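Local coordinates for protein LEOA (Escherichia coli, PDB 4AUR) that probably binds and hydrolyses GTP as a bacterial dynamin-like GTPase of enterotoxigenic Escherichia coli, at residues A[124-129]-A[159-164]; A[169-174]-A[262-267]; A[315-320]-A[386-391]; A[445-450]-A[532-537]. All coordinates share one frame; numbering follows the deposited sequence.

Contact 1: A[124-129]-A[159-164]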
loop_
_atom_site.group_PDB
_atom_site.type_symbol
_atom_site.label_atom_id
_atom_site.label_comp_id
_atom_site.label_asym_id
_atom_site.label_seq_id
_atom_site.Cartn_x
_atom_site.Cartn_y
_atom_site.Cartn_z
ATOM N N LEU A 124 -51.935 -15.821 10.209
ATOM C CA LEU A 124 -51.721 -14.388 10.349
ATOM C C LEU A 124 -50.456 -14.091 11.145
ATOM O O LEU A 124 -49.839 -13.048 10.946
ATOM C CB LEU A 124 -52.927 -13.707 11.013
ATOM C CG LEU A 124 -53.969 -13.125 10.052
ATOM C CD1 LEU A 124 -55.114 -12.502 10.849
ATOM C CD2 LEU A 124 -53.353 -12.104 9.085
ATOM N N VAL A 125 -50.068 -15.001 12.033
ATOM C CA VAL A 125 -48.900 -14.784 12.882
ATOM C C VAL A 125 -47.595 -14.716 12.090
ATOM O O VAL A 125 -46.585 -14.285 12.617
ATOM C CB VAL A 125 -48.745 -15.858 13.982
ATOM C CG1 VAL A 125 -50.021 -15.955 14.808
ATOM C CG2 VAL A 125 -48.364 -17.213 13.393
HETATM N N MSE A 126 -47.616 -15.130 10.831
HETATM C CA MSE A 126 -46.426 -15.084 10.013
HETATM C C MSE A 126 -46.159 -13.666 9.585
HETATM O O MSE A 126 -45.033 -13.319 9.205
HETATM C CB MSE A 126 -46.639 -16.006 8.828
HETATM C CG MSE A 126 -46.842 -17.451 9.286
HETATM SE SE MSE A 126 -46.341 -18.664 7.831
HETATM C CE MSE A 126 -47.293 -17.756 6.372
ATOM N N TYR A 127 -47.183 -12.820 9.661
ATOM C CA TYR A 127 -47.056 -11.432 9.251
ATOM C C TYR A 127 -47.057 -10.457 10.427
ATOM O O TYR A 127 -47.279 -9.282 10.236
ATOM C CB TYR A 127 -48.175 -11.089 8.240
ATOM C CG TYR A 127 -48.187 -11.966 6.976
ATOM C CD1 TYR A 127 -46.995 -12.481 6.436
ATOM C CD2 TYR A 127 -49.390 -12.280 6.328
ATOM C CE1 TYR A 127 -46.998 -13.273 5.298
ATOM C CE2 TYR A 127 -49.404 -13.073 5.185
ATOM C CZ TYR A 127 -48.198 -13.569 4.675
ATOM O OH TYR A 127 -48.178 -14.356 3.545
ATOM N N GLU A 128 -46.811 -10.954 11.634
ATOM C CA GLU A 128 -46.708 -10.115 12.818
ATOM C C GLU A 128 -45.239 -9.756 13.047
ATOM O O GLU A 128 -44.412 -10.625 13.266
ATOM C CB GLU A 128 -47.233 -10.843 14.059
ATOM C CG GLU A 128 -48.736 -11.110 14.097
ATOM C CD GLU A 128 -49.204 -11.879 15.357
ATOM O OE1 GLU A 128 -48.359 -12.371 16.166
ATOM O OE2 GLU A 128 -50.445 -11.984 15.542
ATOM N N ASP A 129 -44.920 -8.467 13.031
ATOM C CA ASP A 129 -43.555 -8.025 13.203
ATOM C C ASP A 129 -42.961 -8.630 14.447
ATOM O O ASP A 129 -41.784 -8.966 14.465
ATOM C CB ASP A 129 -43.473 -6.508 13.259
ATOM C CG ASP A 129 -43.870 -5.850 11.947
ATOM O OD1 ASP A 129 -43.442 -6.316 10.866
ATOM O OD2 ASP A 129 -44.607 -4.851 11.996
ATOM N N VAL A 159 -42.365 -23.045 5.472
ATOM C CA VAL A 159 -41.013 -23.250 4.980
ATOM C C VAL A 159 -40.525 -22.030 4.189
ATOM O O VAL A 159 -39.398 -21.635 4.314
ATOM C CB VAL A 159 -40.950 -24.499 4.089
ATOM C CG1 VAL A 159 -39.627 -24.572 3.346
ATOM C CG2 VAL A 159 -41.171 -25.755 4.926
ATOM N N LYS A 160 -41.387 -21.434 3.382
ATOM C CA LYS A 160 -41.033 -20.241 2.626
ATOM C C LYS A 160 -40.806 -19.061 3.548
ATOM O O LYS A 160 -39.926 -18.241 3.340
ATOM C CB LYS A 160 -42.151 -19.909 1.642
ATOM C CG LYS A 160 -41.789 -18.827 0.656
ATOM C CD LYS A 160 -42.871 -18.612 -0.384
ATOM C CE LYS A 160 -42.343 -17.782 -1.550
ATOM N NZ LYS A 160 -42.937 -18.218 -2.847
ATOM N N TRP A 161 -41.637 -18.968 4.569
ATOM C CA TRP A 161 -41.551 -17.889 5.545
ATOM C C TRP A 161 -40.208 -17.908 6.236
ATOM O O TRP A 161 -39.585 -16.898 6.395
ATOM C CB TRP A 161 -42.658 -18.098 6.562
ATOM C CG TRP A 161 -42.741 -17.091 7.621
ATOM C CD1 TRP A 161 -42.835 -15.755 7.467
ATOM C CD2 TRP A 161 -42.771 -17.347 9.030
ATOM N NE1 TRP A 161 -42.916 -15.158 8.688
ATOM C CE2 TRP A 161 -42.875 -16.115 9.665
ATOM C CE3 TRP A 161 -42.711 -18.513 9.813
ATOM C CZ2 TRP A 161 -42.924 -15.994 11.061
ATOM C CZ3 TRP A 161 -42.761 -18.393 11.192
ATOM C CH2 TRP A 161 -42.864 -17.141 11.803
ATOM N N VAL A 162 -39.752 -19.092 6.612
ATOM C CA VAL A 162 -38.502 -19.251 7.323
ATOM C C VAL A 162 -37.317 -19.062 6.417
ATOM O O VAL A 162 -36.367 -18.357 6.761
ATOM C CB VAL A 162 -38.414 -20.641 7.947
ATOM C CG1 VAL A 162 -37.058 -20.861 8.592
ATOM C CG2 VAL A 162 -39.490 -20.787 8.991
ATOM N N LEU A 163 -37.356 -19.708 5.263
ATOM C CA LEU A 163 -36.173 -19.780 4.400
ATOM C C LEU A 163 -36.100 -18.600 3.462
ATOM O O LEU A 163 -35.033 -18.083 3.209
ATOM C CB LEU A 163 -36.167 -21.063 3.586
ATOM C CG LEU A 163 -36.298 -22.379 4.333
ATOM C CD1 LEU A 163 -36.264 -23.522 3.337
ATOM C CD2 LEU A 163 -35.199 -22.588 5.353
ATOM N N ARG A 164 -37.229 -18.167 2.940
ATOM C CA ARG A 164 -37.204 -17.061 2.023
ATOM C C ARG A 164 -37.432 -15.749 2.755
ATOM O O ARG A 164 -36.518 -14.921 2.821
ATOM C CB ARG A 164 -38.227 -17.250 0.913
ATOM C CG ARG A 164 -38.121 -16.191 -0.169
ATOM C CD ARG A 164 -37.326 -16.724 -1.338
ATOM N NE ARG A 164 -35.918 -16.824 -0.992
ATOM C CZ ARG A 164 -35.040 -17.629 -1.583
ATOM N NH1 ARG A 164 -35.405 -18.455 -2.564
ATOM N NH2 ARG A 164 -33.777 -17.612 -1.179
#
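A buried Met-aromatic contact, reinforced by a weak hydrogen bond, brings Met126 against Trp161 in the GTPase part of LeoA. It joins the turn leading into helix 129-136 to helix 156-165. Met126, modelled as selenomethionine, lies along one face of the indole. Its CB is 3.8 Å from the centroid of the five-membered ring and 11° off the ring normal, a CH-pi approach. SE sits more obliquely, 4.3 Å from the same centroid, and its neighbours there are Trp161 CG and CB, so the selenoether runs towards the root of the indole. The bend at the end of the chain (chi3 -47°) turns the methyl away from the indole, back towards its own CB. Trp161 presents its ring to the turn with CG anti to the backbone N, and NE1 then comes within 2.9 Å of Met126 O. The N-H is poorly aimed, with an angle of 118° at the hydrogen, so the bond is weak. Arg132 NH1 also bonds to Met126 O, while Thr131 OG1 takes the carbonyl of Val125; helix 129-136 thus holds the same turn, and its Arg132 and Ile135 touch the indole. The chemistry is therefore mixed: a buried indole N-H meets a carbonyl oxygen shared with an arginine, whose charge would probably polarise that oxygen, while the selenomethionine supplies apolar cover to the ring.

Contact 2: A[169-174]-A[262-267]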
loop_
_atom_site.group_PDB
_atom_site.type_symbol
_atom_site.label_atom_id
_atom_site.label_comp_id
_atom_site.label_asym_id
_atom_site.label_seq_id
_atom_site.Cartn_x
_atom_site.Cartn_y
_atom_site.Cartn_z
ATOM N N LEU A 169 -32.083 -19.796 6.498
ATOM C CA LEU A 169 -31.668 -21.118 6.059
ATOM C C LEU A 169 -30.320 -21.505 6.692
ATOM O O LEU A 169 -30.152 -22.632 7.149
ATOM C CB LEU A 169 -31.618 -21.144 4.521
ATOM C CG LEU A 169 -31.182 -22.367 3.704
ATOM C CD1 LEU A 169 -31.519 -22.139 2.248
ATOM C CD2 LEU A 169 -29.700 -22.614 3.808
ATOM N N SER A 170 -29.362 -20.581 6.740
ATOM C CA SER A 170 -28.051 -20.893 7.324
ATOM C C SER A 170 -28.158 -21.312 8.788
ATOM O O SER A 170 -27.220 -21.898 9.301
ATOM C CB SER A 170 -27.067 -19.705 7.206
ATOM O OG SER A 170 -27.260 -18.727 8.226
ATOM N N SER A 171 -29.273 -20.992 9.455
ATOM C CA SER A 171 -29.433 -21.271 10.877
ATOM C C SER A 171 -30.589 -22.217 11.218
ATOM O O SER A 171 -30.992 -22.328 12.371
ATOM C CB SER A 171 -29.548 -19.952 11.659
ATOM O OG SER A 171 -30.749 -19.265 11.458
ATOM N N THR A 172 -31.098 -22.918 10.209
ATOM C CA THR A 172 -32.181 -23.873 10.387
ATOM C C THR A 172 -31.743 -25.305 10.118
ATOM O O THR A 172 -31.176 -25.590 9.064
ATOM C CB THR A 172 -33.295 -23.553 9.423
ATOM O OG1 THR A 172 -33.850 -22.295 9.778
ATOM C CG2 THR A 172 -34.369 -24.608 9.473
ATOM N N ILE A 173 -32.012 -26.193 11.073
ATOM C CA ILE A 173 -31.838 -27.631 10.881
ATOM C C ILE A 173 -33.192 -28.300 10.741
ATOM O O ILE A 173 -34.017 -28.271 11.681
ATOM C CB ILE A 173 -31.165 -28.322 12.080
ATOM C CG1 ILE A 173 -29.754 -27.803 12.295
ATOM C CG2 ILE A 173 -31.063 -29.808 11.825
ATOM C CD1 ILE A 173 -29.311 -27.901 13.734
ATOM N N PHE A 174 -33.422 -28.902 9.580
ATOM C CA PHE A 174 -34.570 -29.787 9.422
ATOM C C PHE A 174 -34.228 -31.139 10.013
ATOM O O PHE A 174 -33.177 -31.731 9.698
ATOM C CB PHE A 174 -34.969 -29.906 7.980
ATOM C CG PHE A 174 -35.517 -28.647 7.451
ATOM C CD1 PHE A 174 -36.847 -28.372 7.570
ATOM C CD2 PHE A 174 -34.685 -27.706 6.878
ATOM C CE1 PHE A 174 -37.355 -27.179 7.116
ATOM C CE2 PHE A 174 -35.181 -26.513 6.418
ATOM C CZ PHE A 174 -36.524 -26.250 6.544
ATOM N N LYS A 262 -21.694 -21.873 16.033
ATOM C CA LYS A 262 -20.306 -21.450 15.861
ATOM C C LYS A 262 -20.257 -20.299 14.898
ATOM O O LYS A 262 -19.540 -19.337 15.125
ATOM C CB LYS A 262 -19.486 -22.623 15.338
ATOM C CG LYS A 262 -18.007 -22.511 15.567
ATOM C CD LYS A 262 -17.280 -23.799 15.189
ATOM C CE LYS A 262 -16.817 -24.598 16.403
ATOM N NZ LYS A 262 -15.407 -25.094 16.250
ATOM N N THR A 263 -21.074 -20.390 13.849
ATOM C CA THR A 263 -21.078 -19.440 12.760
ATOM C C THR A 263 -22.143 -18.366 12.900
ATOM O O THR A 263 -21.903 -17.206 12.608
ATOM C CB THR A 263 -21.383 -20.137 11.425
ATOM O OG1 THR A 263 -20.954 -21.506 11.461
ATOM C CG2 THR A 263 -20.677 -19.398 10.291
ATOM N N ASN A 264 -23.332 -18.761 13.324
ATOM C CA ASN A 264 -24.496 -17.904 13.232
ATOM C C ASN A 264 -24.719 -17.017 14.469
ATOM O O ASN A 264 -25.421 -16.004 14.388
ATOM C CB ASN A 264 -25.719 -18.783 12.941
ATOM C CG ASN A 264 -27.022 -18.005 12.878
ATOM O OD1 ASN A 264 -27.965 -18.317 13.601
ATOM N ND2 ASN A 264 -27.092 -17.004 12.007
ATOM N N VAL A 265 -24.131 -17.371 15.605
ATOM C CA VAL A 265 -24.355 -16.596 16.814
ATOM C C VAL A 265 -23.806 -15.174 16.704
ATOM O O VAL A 265 -24.499 -14.223 17.060
ATOM C CB VAL A 265 -23.809 -17.315 18.056
ATOM C CG1 VAL A 265 -23.670 -16.348 19.233
ATOM C CG2 VAL A 265 -24.715 -18.500 18.400
ATOM N N PRO A 266 -22.570 -15.008 16.217
ATOM C CA PRO A 266 -22.114 -13.632 16.041
ATOM C C PRO A 266 -22.955 -12.835 15.043
ATOM O O PRO A 266 -23.255 -11.684 15.313
ATOM C CB PRO A 266 -20.675 -13.791 15.525
ATOM C CG PRO A 266 -20.239 -15.105 16.031
ATOM C CD PRO A 266 -21.473 -15.971 16.000
ATOM N N GLU A 267 -23.338 -13.426 13.909
ATOM C CA GLU A 267 -24.162 -12.684 12.954
ATOM C C GLU A 267 -25.458 -12.268 13.665
ATOM O O GLU A 267 -25.854 -11.129 13.598
ATOM C CB GLU A 267 -24.444 -13.464 11.641
ATOM C CG GLU A 267 -24.038 -12.731 10.337
ATOM C CD GLU A 267 -25.208 -12.192 9.487
ATOM O OE1 GLU A 267 -26.244 -12.898 9.370
ATOM O OE2 GLU A 267 -25.091 -11.067 8.908
#
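Ser171 and Asn264 meet by van der Waals contact, with no hydrogen bond passing between 169-174 and 262-267. The CB of Ser171 faces the asparagine amide, 3.4 Å from Asn264 CG, and the two backbones draw to 6.4 Å between Ser171 CA and Asn264 CA. Asn264 reaches across because its CG stands anti to its own backbone N (chi1 178°), which carries the amide out from the helix to the loop. Ser170, more exposed, borders the same amide.

Several polar groups where the loop meets the strand bond locally. Ser171 OG has a weak hydrogen bond with Lys168 NZ, Thr172 OG1 bonds to Lys168 O, and Thr172 N closes a turn onto Leu169 O at 3.2 Å. From this turn the chain enters strand 172-177, an inner strand of the GTPase sheet in the P-loop NTPase class of fold. It runs parallel to its neighbours 140-146 and 221-224, with backbone bonds from Ile173 to Ile141 and Tyr143 and from Phe174 to Asn221 and Val223.

Side-chain packing places this strand between helices. Ile173 lies on Leu253, Ala257 and Ile260 of helix 250-273, where Ser171 also touches Ile260, whereas Thr172 rests on Val162 and Phe174 on Leu163 of helix 156-165. Helix 250-273 is kinked at Pro266, whose nitrogen makes no bond to the preceding turn. Beyond it lies helix 3-30, with Glu10 touched by Lys262, Val265 and Pro266.

Contact 3: A[315-320]-A[386-391]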
loop_
_atom_site.group_PDB
_atom_site.type_symbol
_atom_site.label_atom_id
_atom_site.label_comp_id
_atom_site.label_asym_id
_atom_site.label_seq_id
_atom_site.Cartn_x
_atom_site.Cartn_y
_atom_site.Cartn_z
ATOM N N LYS A 315 28.124 14.681 -6.103
ATOM C CA LYS A 315 29.438 14.352 -5.603
ATOM C C LYS A 315 30.290 13.782 -6.703
ATOM O O LYS A 315 31.434 14.205 -6.900
ATOM C CB LYS A 315 29.310 13.333 -4.481
ATOM C CG LYS A 315 30.514 13.275 -3.562
ATOM C CD LYS A 315 30.560 11.945 -2.824
ATOM C CE LYS A 315 31.749 11.876 -1.876
ATOM N NZ LYS A 315 31.742 10.612 -1.067
ATOM N N GLN A 316 29.724 12.824 -7.429
ATOM C CA GLN A 316 30.452 12.120 -8.463
ATOM C C GLN A 316 30.750 13.063 -9.600
ATOM O O GLN A 316 31.860 13.108 -10.100
ATOM C CB GLN A 316 29.659 10.926 -8.971
ATOM C CG GLN A 316 29.405 9.869 -7.904
ATOM C CD GLN A 316 30.677 9.226 -7.400
ATOM O OE1 GLN A 316 31.568 8.893 -8.191
ATOM N NE2 GLN A 316 30.773 9.042 -6.078
ATOM N N SER A 317 29.741 13.805 -10.007
ATOM C CA SER A 317 29.909 14.921 -10.892
ATOM C C SER A 317 31.093 15.785 -10.490
ATOM O O SER A 317 32.043 15.961 -11.266
ATOM C CB SER A 317 28.641 15.754 -10.878
ATOM O OG SER A 317 27.621 15.054 -11.557
ATOM N N ARG A 318 31.068 16.304 -9.275
ATOM C CA ARG A 318 32.141 17.174 -8.878
ATOM C C ARG A 318 33.475 16.474 -8.969
ATOM O O ARG A 318 34.431 17.057 -9.417
ATOM C CB ARG A 318 31.921 17.718 -7.479
ATOM C CG ARG A 318 30.683 18.591 -7.367
ATOM C CD ARG A 318 30.843 19.666 -6.327
ATOM N NE ARG A 318 29.682 19.730 -5.442
ATOM C CZ ARG A 318 28.861 20.765 -5.323
ATOM N NH1 ARG A 318 29.004 21.862 -6.045
ATOM N NH2 ARG A 318 27.881 20.688 -4.464
ATOM N N ILE A 319 33.539 15.222 -8.528
ATOM C CA ILE A 319 34.778 14.439 -8.568
ATOM C C ILE A 319 35.278 14.290 -9.999
ATOM O O ILE A 319 36.469 14.301 -10.249
ATOM C CB ILE A 319 34.549 13.054 -7.968
ATOM C CG1 ILE A 319 34.652 13.135 -6.465
ATOM C CG2 ILE A 319 35.542 12.017 -8.497
ATOM C CD1 ILE A 319 34.145 11.889 -5.773
ATOM N N GLU A 320 34.355 14.146 -10.938
ATOM C CA GLU A 320 34.728 13.981 -12.312
ATOM C C GLU A 320 35.290 15.273 -12.918
ATOM O O GLU A 320 36.332 15.261 -13.557
ATOM C CB GLU A 320 33.551 13.481 -13.131
ATOM C CG GLU A 320 34.028 12.837 -14.406
ATOM C CD GLU A 320 32.912 12.265 -15.236
ATOM O OE1 GLU A 320 31.828 11.980 -14.654
ATOM O OE2 GLU A 320 33.150 12.101 -16.465
ATOM N N THR A 386 30.848 20.500 -19.319
ATOM C CA THR A 386 29.423 20.799 -19.571
ATOM C C THR A 386 28.619 19.495 -19.800
ATOM O O THR A 386 27.474 19.409 -19.422
ATOM C CB THR A 386 29.240 21.795 -20.758
ATOM O OG1 THR A 386 29.666 23.107 -20.359
ATOM C CG2 THR A 386 27.778 21.875 -21.212
ATOM N N ALA A 387 29.220 18.477 -20.393
ATOM C CA ALA A 387 28.507 17.228 -20.608
ATOM C C ALA A 387 28.282 16.475 -19.309
ATOM O O ALA A 387 27.321 15.726 -19.213
ATOM C CB ALA A 387 29.249 16.347 -21.600
ATOM N N VAL A 388 29.170 16.649 -18.332
ATOM C CA VAL A 388 29.012 16.030 -17.016
ATOM C C VAL A 388 27.774 16.594 -16.337
ATOM O O VAL A 388 26.941 15.862 -15.804
ATOM C CB VAL A 388 30.253 16.275 -16.119
ATOM C CG1 VAL A 388 29.955 16.057 -14.629
ATOM C CG2 VAL A 388 31.401 15.373 -16.566
ATOM N N SER A 389 27.658 17.907 -16.375
ATOM C CA SER A 389 26.539 18.580 -15.772
ATOM C C SER A 389 25.244 18.254 -16.514
ATOM O O SER A 389 24.145 18.333 -15.943
ATOM C CB SER A 389 26.779 20.086 -15.775
ATOM O OG SER A 389 26.269 20.618 -16.963
ATOM N N GLN A 390 25.367 17.882 -17.780
ATOM C CA GLN A 390 24.211 17.478 -18.516
ATOM C C GLN A 390 23.735 16.091 -18.137
ATOM O O GLN A 390 22.544 15.849 -18.120
ATOM C CB GLN A 390 24.458 17.530 -20.015
ATOM C CG GLN A 390 23.160 17.705 -20.807
ATOM C CD GLN A 390 22.752 19.164 -20.983
ATOM O OE1 GLN A 390 23.532 20.098 -20.752
ATOM N NE2 GLN A 390 21.522 19.362 -21.413
ATOM N N ARG A 391 24.650 15.177 -17.861
ATOM C CA ARG A 391 24.267 13.846 -17.406
ATOM C C ARG A 391 23.669 13.884 -16.011
ATOM O O ARG A 391 22.844 13.049 -15.666
ATOM C CB ARG A 391 25.449 12.887 -17.425
ATOM C CG ARG A 391 25.663 12.264 -18.790
ATOM C CD ARG A 391 26.815 11.270 -18.810
ATOM N NE ARG A 391 28.057 11.909 -19.243
ATOM C CZ ARG A 391 29.092 12.187 -18.460
ATOM N NH1 ARG A 391 29.089 11.880 -17.154
ATOM N NH2 ARG A 391 30.145 12.785 -19.002
#
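Val388 supplies the apolar part of this contact, placing one methyl on each of two residues one turn apart. CG1 packs against the backbone and CB of Ser317, at 3.9 Å from Ser317 CA, while CG2 lies against the carboxylate end of Glu320, at 3.7 Å from Glu320 CD. With CG1 anti to the backbone N (chi1 161°), both branches of the valine are turned to the facing helix. The segments belong to helices 275-343 and 368-408 of the dynamin-like helical domain, a long bundle, and here they run almost exactly antiparallel at 171°, with their axes 9.9 Å apart. Electrostatics come from Glu320 and Arg391. The extended glutamate reaches past the valine and meets the arginine at about a right angle, with OE1 at the edge of the guanidinium, 3.7 Å from Arg391 NH1: a long salt bridge, probably weak. The two planar groups are turned 23° from each other. Hydroxyls are satisfied within their own helices, Ser317 OG by Asp313 O and Ser389 OG by Thr386 O at 3.0 Å. Ser389 also touches Gln531, Ile532 and Met535 of helix 530-544, which packs beside this pair.

Contact 4: A[445-450]-A[532-537]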
loop_
_atom_site.group_PDB
_atom_site.type_symbol
_atom_site.label_atom_id
_atom_site.label_comp_id
_atom_site.label_asym_id
_atom_site.label_seq_id
_atom_site.Cartn_x
_atom_site.Cartn_y
_atom_site.Cartn_z
ATOM N N GLY A 445 15.367 22.275 -15.820
ATOM C CA GLY A 445 15.361 22.325 -17.271
ATOM C C GLY A 445 15.730 23.688 -17.840
ATOM O O GLY A 445 15.979 23.794 -19.029
ATOM N N LYS A 446 15.749 24.722 -16.998
ATOM C CA LYS A 446 16.175 26.064 -17.405
ATOM C C LYS A 446 17.618 26.334 -17.012
ATOM O O LYS A 446 18.298 27.095 -17.677
ATOM C CB LYS A 446 15.277 27.149 -16.799
ATOM C CG LYS A 446 15.937 28.529 -16.762
ATOM C CD LYS A 446 14.952 29.657 -16.471
ATOM C CE LYS A 446 15.563 31.030 -16.772
ATOM N NZ LYS A 446 14.534 32.109 -16.866
ATOM N N LEU A 447 18.081 25.748 -15.917
ATOM C CA LEU A 447 19.486 25.849 -15.559
ATOM C C LEU A 447 20.345 25.210 -16.642
ATOM O O LEU A 447 21.278 25.832 -17.133
ATOM C CB LEU A 447 19.763 25.156 -14.225
ATOM C CG LEU A 447 19.104 25.807 -13.018
ATOM C CD1 LEU A 447 19.393 24.986 -11.772
ATOM C CD2 LEU A 447 19.536 27.259 -12.842
ATOM N N THR A 448 19.994 23.974 -16.996
ATOM C CA THR A 448 20.757 23.095 -17.890
ATOM C C THR A 448 21.013 23.755 -19.235
ATOM O O THR A 448 20.055 24.116 -19.940
ATOM C CB THR A 448 19.971 21.782 -18.137
ATOM O OG1 THR A 448 19.541 21.237 -16.882
ATOM C CG2 THR A 448 20.814 20.761 -18.858
ATOM N N GLY A 449 22.288 23.911 -19.605
ATOM C CA GLY A 449 22.587 24.593 -20.854
ATOM C C GLY A 449 24.028 24.658 -21.279
ATOM O O GLY A 449 24.878 25.102 -20.514
ATOM N N TYR A 450 24.306 24.206 -22.503
ATOM C CA TYR A 450 25.491 24.655 -23.243
ATOM C C TYR A 450 25.327 26.142 -23.459
ATOM O O TYR A 450 24.230 26.600 -23.748
ATOM C CB TYR A 450 25.619 23.981 -24.602
ATOM C CG TYR A 450 26.157 22.594 -24.535
ATOM C CD1 TYR A 450 25.338 21.528 -24.245
ATOM C CD2 TYR A 450 27.504 22.350 -24.741
ATOM C CE1 TYR A 450 25.843 20.247 -24.144
ATOM C CE2 TYR A 450 28.021 21.067 -24.664
ATOM C CZ TYR A 450 27.184 20.013 -24.367
ATOM O OH TYR A 450 27.699 18.723 -24.294
ATOM N N ILE A 532 26.051 22.928 -11.628
ATOM C CA ILE A 532 26.116 21.904 -10.590
ATOM C C ILE A 532 25.740 22.534 -9.257
ATOM O O ILE A 532 24.939 21.968 -8.536
ATOM C CB ILE A 532 27.476 21.210 -10.493
ATOM C CG1 ILE A 532 27.728 20.368 -11.746
ATOM C CG2 ILE A 532 27.504 20.279 -9.288
ATOM C CD1 ILE A 532 29.190 20.067 -12.008
ATOM N N GLN A 533 26.295 23.701 -8.921
ATOM C CA GLN A 533 25.923 24.325 -7.659
ATOM C C GLN A 533 24.439 24.732 -7.715
ATOM O O GLN A 533 23.670 24.533 -6.757
ATOM C CB GLN A 533 26.820 25.513 -7.348
ATOM C CG GLN A 533 26.366 26.352 -6.153
ATOM C CD GLN A 533 27.447 27.312 -5.675
ATOM O OE1 GLN A 533 27.288 28.534 -5.740
ATOM N NE2 GLN A 533 28.556 26.764 -5.203
ATOM N N GLN A 534 24.036 25.269 -8.855
ATOM C CA GLN A 534 22.674 25.715 -9.020
ATOM C C GLN A 534 21.680 24.570 -8.826
ATOM O O GLN A 534 20.724 24.723 -8.093
ATOM C CB GLN A 534 22.508 26.430 -10.365
ATOM C CG GLN A 534 23.153 27.807 -10.359
ATOM C CD GLN A 534 23.393 28.394 -11.743
ATOM O OE1 GLN A 534 23.003 27.819 -12.778
ATOM N NE2 GLN A 534 24.051 29.572 -11.769
HETATM N N MSE A 535 21.929 23.421 -9.438
HETATM C CA MSE A 535 21.098 22.244 -9.229
HETATM C C MSE A 535 21.145 21.751 -7.807
HETATM O O MSE A 535 20.202 21.173 -7.333
HETATM C CB MSE A 535 21.565 21.085 -10.089
HETATM C CG MSE A 535 21.308 21.348 -11.563
HETATM SE SE MSE A 535 21.847 19.865 -12.761
HETATM C CE MSE A 535 23.232 20.821 -13.784
ATOM N N GLU A 536 22.251 21.926 -7.117
ATOM C CA GLU A 536 22.344 21.471 -5.751
ATOM C C GLU A 536 21.381 22.273 -4.871
ATOM O O GLU A 536 20.679 21.712 -4.023
ATOM C CB GLU A 536 23.772 21.602 -5.241
ATOM C CG GLU A 536 23.878 21.611 -3.732
ATOM C CD GLU A 536 25.300 21.512 -3.253
ATOM O OE1 GLU A 536 26.010 22.544 -3.304
ATOM O OE2 GLU A 536 25.689 20.394 -2.819
ATOM N N GLN A 537 21.378 23.583 -5.081
ATOM C CA GLN A 537 20.409 24.511 -4.487
ATOM C C GLN A 537 18.956 24.030 -4.659
ATOM O O GLN A 537 18.205 23.875 -3.686
ATOM C CB GLN A 537 20.581 25.849 -5.184
ATOM C CG GLN A 537 20.439 27.108 -4.366
ATOM C CD GLN A 537 20.513 28.336 -5.283
ATOM O OE1 GLN A 537 21.251 28.351 -6.292
ATOM N NE2 GLN A 537 19.732 29.365 -4.953
#
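Leu447 inserts its two methyl groups against Gln534 and Met535, joining the end of helix 430-447 to helix 530-544 inside the elongated helical bundle of the dynamin-like domain. The leucine is the last helical residue of its segment; the chain leaves the helix at Thr448, whose OG1 bonds to Ile444 O and also to Ser393 OG, holding this helix end beside helix 368-408.

Along 532-537, Ile532 comes first and points away from Leu447, packing instead on Ile314 and Arg318 of helix 275-343. Gln534 faces the leucine. Its CB lies 3.7 Å from Leu447 CD1, and the side chain, extended beyond CG, then crosses the leucine at a slant, so that OE1 ends 3.5 Å from Leu447 CD2. The glutamine thus meets the leucine with both its CB and its amide oxygen, the latter facing a methyl without a hydrogen bond.

Met535, modelled as selenomethionine, is the more buried partner. Leu447 CD1 sits against the peptide link between Gln534 and Met535, 3.8 Å from Met535 N and 4.1 Å from Met535 CG. The Met535 side chain bends at chi3 (-117°), and the residue also touches Leu392 of helix 368-408, so it bridges between helices. Glu536 takes no part with Leu447 and forms a salt bridge through OE2 with Arg318 NH2 of helix 275-343. Within the helix, Glu536 N bonds to Ile532 O, and Gln537 N lies 3.0 Å from Gln533 O.

From the N terminus, contact 1 closes a loop of 29 residues within the GTPase part, tying the turn before helix 129-136 to helix 156-165. Contact 2 follows and closes a longer loop, bringing helix 250-273 back to the sheet. The two lie about 17 Å apart between centres and touch where helix 156-165 packs on the start of strand 172-177 and the loop before it. Helix 275-343 carries the chain to contact 3; this and the later contact 4 lie about 70 to 82 Å from contacts 1 and 2 between centres, close loops of 65 and 81 residues and touch each other. All four are in series, none nesting or crossing; contacts 3 and 4 unite four helices.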